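Local coordinates for protein tRNA (guanine(9)-N1)-methyltransferase (Schizosaccharomyces pombe, PDB 4JWH) that transfers a methyl group from S-adenosyl-L-methionine to N1 of guanosine 9 in cytoplasmic tRNA, releasing S-adenosyl-L-homocysteine, at residues A[113-118]-A[212-217]; A[122-127]-A[252-257]. All blocks are in the same frame, centred on the assembly; numbering follows the deposited sequence.

Contact 1: residues A[113-118]-A[212-217]; sequences DDLMND and GAIVDK. With SAH (S-adenosyl-L-homocysteine), chain C.
In the cofactor site of this SPOUT-family methyltransferase, the loop that follows strand 208-212 is backed by Leu115 and Met116, which reach it from the turn after strand 105-109. Met116 does most of the touching, and the atoms beyond its CB follow the loop in turn: CG lies 3.9 Å from Ile214 CG1, SD faces the backbone of Val215, and CE comes to 3.7 Å from Ala213 O. The bend at chi3 (-85°) turns the methyl back along the loop toward Ala213 while SD stays opposite Val215 N. That N-H points almost straight at the sulfur, with an N-H...S angle of 176°, but at 3.5 Å from Val215 N to Met116 SD the bond is weak. Leu115 adds a smaller apolar patch, its CB 4.1 Å from Ile214 CD1. With chi1 of -173°, Ile214 sends its CG1-CD1 arm to these two residues, whereas its CG2 branch lies 4.1 Å from SAH CB. On the ligand side, Gly212 N donates to SAH O2' (3.0 Å), and the amino N of SAH donates to OD2 of Asp216 (2.9 Å), the proton acceptor of the reaction; Tyr220 N also donates to this oxygen. Hydrophobic contact and one weak N-H...S bond therefore back the loop on the Met116 side, while polar bonds from Gly212 and Asp216 grip the ribose and amino group of the product.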
loop_
_atom_site.group_PDB
_atom_site.type_symbol
_atom_site.label_atom_id
_atom_site.label_comp_id
_atom_site.label_asym_id
_atom_site.label_seq_id
_atom_site.Cartn_x
_atom_site.Cartn_y
_atom_site.Cartn_z
ATOM N N ASP A 113 2.765 14.320 3.206
ATOM C CA ASP A 113 3.435 14.787 4.439
ATOM C C ASP A 113 2.760 16.053 5.010
ATOM O O ASP A 113 2.453 16.126 6.199
ATOM C CB ASP A 113 4.917 15.080 4.127
ATOM C CG ASP A 113 5.856 14.754 5.280
ATOM O OD1 ASP A 113 6.203 15.713 6.005
ATOM O OD2 ASP A 113 6.275 13.568 5.434
ATOM N N ASP A 114 2.504 17.038 4.158
ATOM C CA ASP A 114 1.916 18.312 4.614
ATOM C C ASP A 114 0.467 18.209 5.131
ATOM O O ASP A 114 -0.033 19.156 5.764
ATOM C CB ASP A 114 1.977 19.365 3.497
ATOM C CG ASP A 114 3.396 19.754 3.136
ATOM O OD1 ASP A 114 4.259 19.833 4.043
ATOM O OD2 ASP A 114 3.643 19.987 1.948
ATOM N N LEU A 115 -0.207 17.093 4.873
ATOM C CA LEU A 115 -1.602 16.952 5.343
ATOM C C LEU A 115 -1.726 16.314 6.723
ATOM O O LEU A 115 -2.822 16.247 7.289
ATOM C CB LEU A 115 -2.459 16.181 4.323
ATOM C CG LEU A 115 -2.461 16.729 2.895
ATOM C CD1 LEU A 115 -3.386 15.925 1.987
ATOM C CD2 LEU A 115 -2.825 18.227 2.890
ATOM N N MET A 116 -0.606 15.848 7.272
ATOM C CA MET A 116 -0.636 15.112 8.534
ATOM C C MET A 116 0.025 15.846 9.717
ATOM O O MET A 116 1.097 16.433 9.560
ATOM C CB MET A 116 0.062 13.755 8.344
ATOM C CG MET A 116 -0.762 12.725 7.581
ATOM S SD MET A 116 0.199 11.221 7.265
ATOM C CE MET A 116 1.041 11.742 5.748
ATOM N N ASN A 117 -0.577 15.769 10.903
ATOM C CA ASN A 117 0.123 16.228 12.125
ATOM C C ASN A 117 1.177 15.220 12.566
ATOM O O ASN A 117 1.418 14.219 11.879
ATOM C CB ASN A 117 -0.850 16.574 13.282
ATOM C CG ASN A 117 -1.562 15.342 13.853
ATOM O OD1 ASN A 117 -1.012 14.246 13.861
ATOM N ND2 ASN A 117 -2.794 15.527 14.322
ATOM N N ASP A 118 1.809 15.489 13.709
ATOM C CA ASP A 118 2.945 14.702 14.183
ATOM C C ASP A 118 2.599 13.280 14.581
ATOM O O ASP A 118 3.386 12.372 14.327
ATOM C CB ASP A 118 3.671 15.390 15.345
ATOM C CG ASP A 118 5.164 15.353 15.176
ATOM O OD1 ASP A 118 5.829 14.694 16.012
ATOM O OD2 ASP A 118 5.678 15.973 14.193
ATOM N N GLY A 212 -2.267 5.049 -0.992
ATOM C CA GLY A 212 -2.006 6.370 -0.385
ATOM C C GLY A 212 -1.329 6.290 0.976
ATOM O O GLY A 212 -1.875 5.711 1.916
ATOM N N ALA A 213 -0.137 6.865 1.109
ATOM C CA ALA A 213 0.556 6.787 2.401
ATOM C C ALA A 213 0.107 7.981 3.230
ATOM O O ALA A 213 0.758 9.033 3.250
ATOM C CB ALA A 213 2.087 6.751 2.242
ATOM N N ILE A 214 -1.027 7.804 3.899
ATOM C CA ILE A 214 -1.607 8.853 4.725
ATOM C C ILE A 214 -2.484 8.279 5.849
ATOM O O ILE A 214 -3.231 7.322 5.658
ATOM C CB ILE A 214 -2.416 9.886 3.859
ATOM C CG1 ILE A 214 -2.871 11.090 4.723
ATOM C CG2 ILE A 214 -3.571 9.206 3.098
ATOM C CD1 ILE A 214 -3.517 12.219 3.956
ATOM N N VAL A 215 -2.349 8.860 7.028
ATOM C CA VAL A 215 -3.161 8.543 8.183
ATOM C C VAL A 215 -4.026 9.766 8.482
ATOM O O VAL A 215 -3.553 10.749 9.059
ATOM C CB VAL A 215 -2.252 8.203 9.388
ATOM C CG1 VAL A 215 -3.054 8.051 10.696
ATOM C CG2 VAL A 215 -1.469 6.937 9.081
ATOM N N ASP A 216 -5.269 9.724 8.019
ATOM C CA ASP A 216 -6.149 10.885 8.113
ATOM C C ASP A 216 -7.490 10.575 8.786
ATOM O O ASP A 216 -8.251 11.491 9.062
ATOM C CB ASP A 216 -6.288 11.526 6.709
ATOM C CG ASP A 216 -7.192 10.737 5.776
ATOM O OD1 ASP A 216 -7.203 9.500 5.872
ATOM O OD2 ASP A 216 -7.888 11.349 4.932
ATOM N N LYS A 217 -7.766 9.293 9.028
ATOM C CA LYS A 217 -9.063 8.849 9.558
ATOM C C LYS A 217 -10.129 9.119 8.496
ATOM O O LYS A 217 -11.306 9.325 8.818
ATOM C CB LYS A 217 -9.470 9.604 10.825
ATOM C CG LYS A 217 -8.763 9.251 12.108
ATOM C CD LYS A 217 -9.617 9.807 13.278
ATOM C CE LYS A 217 -9.268 9.170 14.620
ATOM N NZ LYS A 217 -10.425 9.253 15.570
HETATM N N SAH C . -8.937 9.872 2.664
HETATM C CA SAH C . -7.751 9.107 2.312
HETATM C CB SAH C . -7.539 8.085 3.459
HETATM C CG SAH C . -7.115 6.773 2.945
HETATM S SD SAH C . -6.626 5.400 3.915
HETATM C C SAH C . -7.897 8.689 0.855
HETATM O O SAH C . -7.486 7.685 0.356
HETATM O OXT SAH C . -8.415 9.443 0.086
HETATM C "C5'" SAH C . -5.054 5.049 3.237
HETATM C "C4'" SAH C . -4.994 4.270 1.928
HETATM O "O4'" SAH C . -5.433 2.953 2.054
HETATM C "C3'" SAH C . -5.770 4.842 0.735
HETATM O "O3'" SAH C . -5.089 5.881 0.093
HETATM C "C2'" SAH C . -5.992 3.658 -0.142
HETATM O "O2'" SAH C . -4.875 3.510 -0.958
HETATM C "C1'" SAH C . -6.090 2.561 0.885
HETATM N N9 SAH C . -7.473 2.126 1.145
HETATM C C8 SAH C . -8.105 2.194 2.282
HETATM N N7 SAH C . -9.297 1.661 2.227
HETATM C C5 SAH C . -9.435 1.198 1.023
HETATM C C6 SAH C . -10.471 0.497 0.262
HETATM N N6 SAH C . -11.614 0.196 0.822
HETATM N N1 SAH C . -10.219 0.192 -0.988
HETATM C C2 SAH C . -9.066 0.493 -1.557
HETATM N N3 SAH C . -8.099 1.132 -0.950
HETATM C C4 SAH C . -8.213 1.500 0.320
#

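Contact 2: residues A[122-127]-A[252-257]; sequences NSLCQQ and LTVNQV. With SAH (S-adenosyl-L-homocysteine), chain C.
Gln127, on helix 118-137, extends its side chain across the start of helix 254-267. From CB outward it first passes Asn255: CB is 3.9 Å and CG 3.3 Å from Asn255 OD1. Thr253 OG1 donates to that oxygen from above its carbonyl plane, so the atom Gln127 CG passes already has a hydrogen-bond partner. The chain runs straight on beyond CG (chi2 -178°), bringing CD to 3.9 Å from Thr253 CB and OE1 to the helix start, while NE2 lies 4.0 Å from Thr253 CB. OE1 accepts from Val254 N at 3.1 Å, a weak bond because the N-H...O angle is only 123°. Beside them Leu124 CD1 meets Val254 CG2 in apolar contact. Thr253 is the N-cap and forms a capping box with Gln256: Gln256 N donates to Thr253 OG1, and Thr253 N to a lone pair of Gln256 OE1. Shortening Gln127 to an alanine removes the amide and is likely both to leave Val254 N without this acceptor and to open a gap beside Thr253 and Asn255. Just ahead of the cap Leu252 N donates to SAH N7 (3.1 Å), and a turn into the helix Val257 CG2 packs near the adenine. Side-chain oxygens thus serve three backbone N-H groups at the helix start, right beside the adenine-binding backbone.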
loop_
_atom_site.group_PDB
_atom_site.type_symbol
_atom_site.label_atom_id
_atom_site.label_comp_id
_atom_site.label_asym_id
_atom_site.label_seq_id
_atom_site.Cartn_x
_atom_site.Cartn_y
_atom_site.Cartn_z
ATOM N N ASN A 122 3.892 9.758 12.782
ATOM C CA ASN A 122 4.393 8.667 13.618
ATOM C C ASN A 122 3.671 7.347 13.321
ATOM O O ASN A 122 4.321 6.316 13.102
ATOM C CB ASN A 122 4.294 9.014 15.114
ATOM C CG ASN A 122 5.166 10.212 15.502
ATOM O OD1 ASN A 122 5.827 10.834 14.661
ATOM N ND2 ASN A 122 5.149 10.551 16.783
ATOM N N SER A 123 2.340 7.395 13.289
ATOM C CA SER A 123 1.557 6.214 12.920
ATOM C C SER A 123 1.888 5.678 11.505
ATOM O O SER A 123 2.092 4.475 11.322
ATOM C CB SER A 123 0.065 6.487 13.082
ATOM O OG SER A 123 -0.677 5.545 12.319
ATOM N N LEU A 124 1.948 6.570 10.517
ATOM C CA LEU A 124 2.303 6.191 9.142
ATOM C C LEU A 124 3.660 5.477 9.107
ATOM O O LEU A 124 3.853 4.452 8.471
ATOM C CB LEU A 124 2.303 7.435 8.236
ATOM C CG LEU A 124 2.674 7.147 6.768
ATOM C CD1 LEU A 124 1.632 6.175 6.126
ATOM C CD2 LEU A 124 2.753 8.448 6.019
ATOM N N CYS A 125 4.608 5.995 9.853
ATOM C CA CYS A 125 5.918 5.397 9.849
ATOM C C CYS A 125 5.907 3.923 10.357
ATOM O O CYS A 125 6.546 3.037 9.788
ATOM C CB CYS A 125 6.828 6.275 10.679
ATOM S SG CYS A 125 8.433 5.588 10.813
ATOM N N GLN A 126 5.153 3.679 11.431
ATOM C CA GLN A 126 4.899 2.320 11.936
ATOM C C GLN A 126 4.239 1.469 10.835
ATOM O O GLN A 126 4.608 0.327 10.594
ATOM C CB GLN A 126 4.035 2.413 13.213
ATOM C CG GLN A 126 3.279 1.146 13.636
ATOM C CD GLN A 126 2.512 1.343 14.947
ATOM O OE1 GLN A 126 1.273 1.449 14.959
ATOM N NE2 GLN A 126 3.249 1.405 16.055
ATOM N N GLN A 127 3.296 2.066 10.130
ATOM C CA GLN A 127 2.576 1.345 9.069
ATOM C C GLN A 127 3.453 0.993 7.882
ATOM O O GLN A 127 3.303 -0.105 7.329
ATOM C CB GLN A 127 1.373 2.146 8.628
ATOM C CG GLN A 127 0.331 2.181 9.697
ATOM C CD GLN A 127 -0.905 2.923 9.303
ATOM O OE1 GLN A 127 -1.298 2.929 8.142
ATOM N NE2 GLN A 127 -1.571 3.514 10.283
ATOM N N LEU A 252 -9.526 1.303 5.286
ATOM C CA LEU A 252 -8.546 0.569 6.075
ATOM C C LEU A 252 -7.238 1.359 6.151
ATOM O O LEU A 252 -7.067 2.341 5.426
ATOM C CB LEU A 252 -8.329 -0.810 5.460
ATOM C CG LEU A 252 -9.572 -1.693 5.246
ATOM C CD1 LEU A 252 -9.193 -2.951 4.504
ATOM C CD2 LEU A 252 -10.237 -2.043 6.564
ATOM N N THR A 253 -6.330 0.934 7.023
ATOM C CA THR A 253 -5.057 1.616 7.173
ATOM C C THR A 253 -4.126 1.185 6.017
ATOM O O THR A 253 -4.387 0.176 5.335
ATOM C CB THR A 253 -4.370 1.288 8.516
ATOM O OG1 THR A 253 -3.954 -0.084 8.518
ATOM C CG2 THR A 253 -5.297 1.575 9.730
ATOM N N VAL A 254 -3.050 1.947 5.815
ATOM C CA VAL A 254 -2.038 1.607 4.805
ATOM C C VAL A 254 -1.597 0.142 4.948
ATOM O O VAL A 254 -1.641 -0.623 3.984
ATOM C CB VAL A 254 -0.819 2.543 4.889
ATOM C CG1 VAL A 254 0.296 2.069 3.941
ATOM C CG2 VAL A 254 -1.231 4.011 4.606
ATOM N N ASN A 255 -1.218 -0.262 6.160
ATOM C CA ASN A 255 -0.706 -1.625 6.341
ATOM C C ASN A 255 -1.801 -2.672 6.224
ATOM O O ASN A 255 -1.532 -3.774 5.792
ATOM C CB ASN A 255 0.046 -1.827 7.673
ATOM C CG ASN A 255 -0.871 -1.705 8.873
ATOM O OD1 ASN A 255 -1.274 -0.609 9.213
ATOM N ND2 ASN A 255 -1.281 -2.844 9.455
ATOM N N GLN A 256 -3.022 -2.354 6.622
ATOM C CA GLN A 256 -4.118 -3.330 6.455
ATOM C C GLN A 256 -4.352 -3.639 4.971
ATOM O O GLN A 256 -4.544 -4.793 4.568
ATOM C CB GLN A 256 -5.412 -2.845 7.116
ATOM C CG GLN A 256 -5.410 -3.016 8.643
ATOM C CD GLN A 256 -6.638 -2.408 9.295
ATOM O OE1 GLN A 256 -7.143 -1.380 8.843
ATOM N NE2 GLN A 256 -7.128 -3.046 10.370
ATOM N N VAL A 257 -4.318 -2.603 4.154
ATOM C CA VAL A 257 -4.557 -2.768 2.719
ATOM C C VAL A 257 -3.401 -3.565 2.136
ATOM O O VAL A 257 -3.602 -4.530 1.421
ATOM C CB VAL A 257 -4.646 -1.376 2.034
ATOM C CG1 VAL A 257 -4.588 -1.518 0.511
ATOM C CG2 VAL A 257 -5.950 -0.697 2.460
HETATM N N SAH C . -8.937 9.872 2.664
HETATM C CA SAH C . -7.751 9.107 2.312
HETATM C CB SAH C . -7.539 8.085 3.459
HETATM C CG SAH C . -7.115 6.773 2.945
HETATM S SD SAH C . -6.626 5.400 3.915
HETATM C C SAH C . -7.897 8.689 0.855
HETATM O O SAH C . -7.486 7.685 0.356
HETATM O OXT SAH C . -8.415 9.443 0.086
HETATM C "C5'" SAH C . -5.054 5.049 3.237
HETATM C "C4'" SAH C . -4.994 4.270 1.928
HETATM O "O4'" SAH C . -5.433 2.953 2.054
HETATM C "C3'" SAH C . -5.770 4.842 0.735
HETATM O "O3'" SAH C . -5.089 5.881 0.093
HETATM C "C2'" SAH C . -5.992 3.658 -0.142
HETATM O "O2'" SAH C . -4.875 3.510 -0.958
HETATM C "C1'" SAH C . -6.090 2.561 0.885
HETATM N N9 SAH C . -7.473 2.126 1.145
HETATM C C8 SAH C . -8.105 2.194 2.282
HETATM N N7 SAH C . -9.297 1.661 2.227
HETATM C C5 SAH C . -9.435 1.198 1.023
HETATM C C6 SAH C . -10.471 0.497 0.262
HETATM N N6 SAH C . -11.614 0.196 0.822
HETATM N N1 SAH C . -10.219 0.192 -0.988
HETATM C C2 SAH C . -9.066 0.493 -1.557
HETATM N N3 SAH C . -8.099 1.132 -0.950
HETATM C C4 SAH C . -8.213 1.500 0.320
#

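Followed from the N terminus, the chain leaves strand 105-109, passes through 113-118 and enters helix 118-137, which carries 122-127. Contact 1 closes a loop of 93 residues when 212-217 emerges from strand 208-212; contact 2 closes one of 124 residues when 252-257 starts the helix 254-267. Their segments alternate, so the two loops cross. Their centres are 10 Å apart, and they meet directly: Gly212 O lies 3.2 Å from Val254 CG2, and Val215 CG2 is 3.6 Å from Gln127 NE2. Together they join the turn and helix after one central strand to two cofactor-binding segments, 212-217 and 252-257, the first binding the amino group and ribose of SAH, the second its adenine.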